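PDB 3EN8: SnoaL-like domain-containing protein from Burkholderia xenovorans LB400, which is of unknown function but adopts an NTF2-like fold of the SnoaL type and binds calcium. Local coordinates for residues V93-F98 / T107-D112. Sequence-based numbering, arbitrary orientation.
Sequences VSIMEF and TQYFSD
The carbonyl oxygen of Ile95 is gripped twice: Thr107 N donates to Ile95 O at 2.8 Å, and a water bonds to the same oxygen at 3.0 Å. That water, also 2.7 Å from Thr107 OG1 and 2.7 Å from Glu97 OE2, ties three residues together; Glu97 OE2 also forms a salt bridge with Arg69 of the second subunit. The reciprocal bond, Ile95 N to Thr107 O at 2.8 Å, is almost straight, with an N-H...O angle of 177°. Val93 and Tyr109 form the second hydrogen-bonded pair, bonded N to O in both directions.

Between the two pairs lies the non-hydrogen-bonded pair Ser94 and Gln108, where Gln108 CA approaches Val93 O at 3.2 Å in a CA-H...O contact. With Gln108 CG anti to the carbonyl carbon (chi1 -75°), this methylene passes 4.1 Å from Ser94 CB, while the amide beyond binds Tyr81 and Arg55; Ser94 OG bonds to Glu106. On the opposite face, Ile95 CD1 meets the edge of the Tyr109 ring near its plane, 4.2 Å from Tyr109 CE1. Tyr109 OH bonds to Glu80 of the second subunit, which also packs on Val93 and Ile95, while helix 3-20 covers the Ser94 face. Strand axes at 174° and the register show antiparallel pairing, and the short connection between strands 88-99 and 102-111 makes it a beta hairpin in the curved sheet of the NTF2-like fold.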
loop_
_atom_site.group_PDB
_atom_site.type_symbol
_atom_site.label_atom_id
_atom_site.label_comp_id
_atom_site.label_asym_id
_atom_site.label_seq_id
_atom_site.Cartn_x
_atom_site.Cartn_y
_atom_site.Cartn_z
ATOM N N VAL A 93 -2.047 5.122 -0.675
ATOM C CA VAL A 93 -1.454 4.286 0.389
ATOM C C VAL A 93 -0.191 4.936 0.866
ATOM O O VAL A 93 0.682 5.274 0.095
ATOM C CB VAL A 93 -1.146 2.844 -0.091
ATOM C CG1 VAL A 93 -0.396 2.056 1.021
ATOM C CG2 VAL A 93 -2.426 2.100 -0.484
ATOM N N SER A 94 -0.113 5.140 2.173
ATOM C CA SER A 94 1.090 5.619 2.768
ATOM C C SER A 94 1.591 4.579 3.793
ATOM O O SER A 94 0.909 4.322 4.816
ATOM C CB SER A 94 0.839 6.964 3.488
ATOM O OG SER A 94 1.872 7.334 4.392
ATOM N N ILE A 95 2.766 4.072 3.511
ATOM C CA ILE A 95 3.432 3.080 4.356
ATOM C C ILE A 95 4.470 3.819 5.167
ATOM O O ILE A 95 5.387 4.419 4.584
ATOM C CB ILE A 95 4.123 1.965 3.517
ATOM C CG1 ILE A 95 3.197 1.322 2.519
ATOM C CG2 ILE A 95 4.813 0.953 4.458
ATOM C CD1 ILE A 95 3.968 0.662 1.353
HETATM N N MSE A 96 4.341 3.812 6.493
HETATM C CA MSE A 96 5.278 4.574 7.329
HETATM C C MSE A 96 6.027 3.703 8.305
HETATM O O MSE A 96 5.459 2.878 9.000
HETATM C CB MSE A 96 4.593 5.703 8.098
HETATM C CG MSE A 96 4.140 6.877 7.209
HETATM SE SE MSE A 96 2.944 8.000 8.241
HETATM C CE MSE A 96 2.866 9.474 7.009
ATOM N N GLU A 97 7.322 3.948 8.339
ATOM C CA GLU A 97 8.214 3.320 9.338
ATOM C C GLU A 97 8.672 4.352 10.335
ATOM O O GLU A 97 9.229 5.412 9.988
ATOM C CB GLU A 97 9.402 2.724 8.640
ATOM C CG GLU A 97 9.051 1.740 7.582
ATOM C CD GLU A 97 10.166 1.575 6.592
ATOM O OE1 GLU A 97 11.250 1.116 6.991
ATOM O OE2 GLU A 97 9.956 1.927 5.421
ATOM N N PHE A 98 8.433 3.997 11.591
ATOM C CA PHE A 98 8.709 4.802 12.755
ATOM C C PHE A 98 9.947 4.326 13.516
ATOM O O PHE A 98 10.298 3.139 13.566
ATOM C CB PHE A 98 7.500 4.788 13.754
ATOM C CG PHE A 98 6.317 5.640 13.327
ATOM C CD1 PHE A 98 5.467 5.230 12.313
ATOM C CD2 PHE A 98 6.066 6.845 13.947
ATOM C CE1 PHE A 98 4.415 6.003 11.931
ATOM C CE2 PHE A 98 4.999 7.648 13.548
ATOM C CZ PHE A 98 4.163 7.206 12.555
ATOM N N THR A 107 6.596 5.553 2.271
ATOM C CA THR A 107 6.444 5.182 0.858
ATOM C C THR A 107 4.990 5.390 0.484
ATOM O O THR A 107 4.076 4.836 1.125
ATOM C CB THR A 107 6.776 3.708 0.661
ATOM O OG1 THR A 107 7.996 3.402 1.324
ATOM C CG2 THR A 107 6.881 3.353 -0.851
ATOM N N GLN A 108 4.782 6.154 -0.567
ATOM C CA GLN A 108 3.450 6.442 -1.042
ATOM C C GLN A 108 3.173 5.912 -2.456
ATOM O O GLN A 108 4.014 5.961 -3.347
ATOM C CB GLN A 108 3.180 7.944 -1.001
ATOM C CG GLN A 108 2.913 8.548 0.375
ATOM C CD GLN A 108 2.763 10.083 0.307
ATOM O OE1 GLN A 108 3.695 10.789 -0.049
ATOM N NE2 GLN A 108 1.593 10.591 0.697
ATOM N N TYR A 109 1.956 5.412 -2.598
ATOM C CA TYR A 109 1.377 5.016 -3.877
ATOM C C TYR A 109 0.045 5.748 -4.119
ATOM O O TYR A 109 -0.782 5.884 -3.225
ATOM C CB TYR A 109 1.071 3.537 -3.842
ATOM C CG TYR A 109 2.293 2.653 -3.859
ATOM C CD1 TYR A 109 2.935 2.313 -2.708
ATOM C CD2 TYR A 109 2.827 2.201 -5.073
ATOM C CE1 TYR A 109 4.065 1.494 -2.718
ATOM C CE2 TYR A 109 3.928 1.360 -5.096
ATOM C CZ TYR A 109 4.543 1.025 -3.936
ATOM O OH TYR A 109 5.636 0.233 -3.991
ATOM N N PHE A 110 -0.161 6.102 -5.356
ATOM C CA PHE A 110 -1.308 6.888 -5.794
ATOM C C PHE A 110 -1.954 6.167 -6.941
ATOM O O PHE A 110 -1.374 6.061 -8.012
ATOM C CB PHE A 110 -0.863 8.286 -6.237
ATOM C CG PHE A 110 -0.018 9.013 -5.217
ATOM C CD1 PHE A 110 -0.620 9.779 -4.232
ATOM C CD2 PHE A 110 1.380 8.933 -5.250
ATOM C CE1 PHE A 110 0.149 10.463 -3.298
ATOM C CE2 PHE A 110 2.156 9.617 -4.289
ATOM C CZ PHE A 110 1.532 10.366 -3.335
ATOM N N SER A 111 -3.122 5.600 -6.674
ATOM C CA SER A 111 -3.777 4.713 -7.622
ATOM C C SER A 111 -5.125 5.271 -8.088
ATOM O O SER A 111 -5.788 6.043 -7.386
ATOM C CB SER A 111 -3.889 3.292 -7.031
ATOM O OG SER A 111 -4.941 3.178 -6.128
ATOM N N ASP A 112 -5.493 4.886 -9.304
ATOM C CA ASP A 112 -6.777 5.281 -9.883
ATOM C C ASP A 112 -7.908 4.321 -9.508
ATOM O O ASP A 112 -7.667 3.121 -9.297
ATOM C CB ASP A 112 -6.694 5.330 -11.407
ATOM C CG ASP A 112 -5.791 6.421 -11.899
ATOM O OD1 ASP A 112 -6.050 7.596 -11.593
ATOM O OD2 ASP A 112 -4.826 6.096 -12.606
HETATM O O HOH W 1 7.932 2.997 3.989
#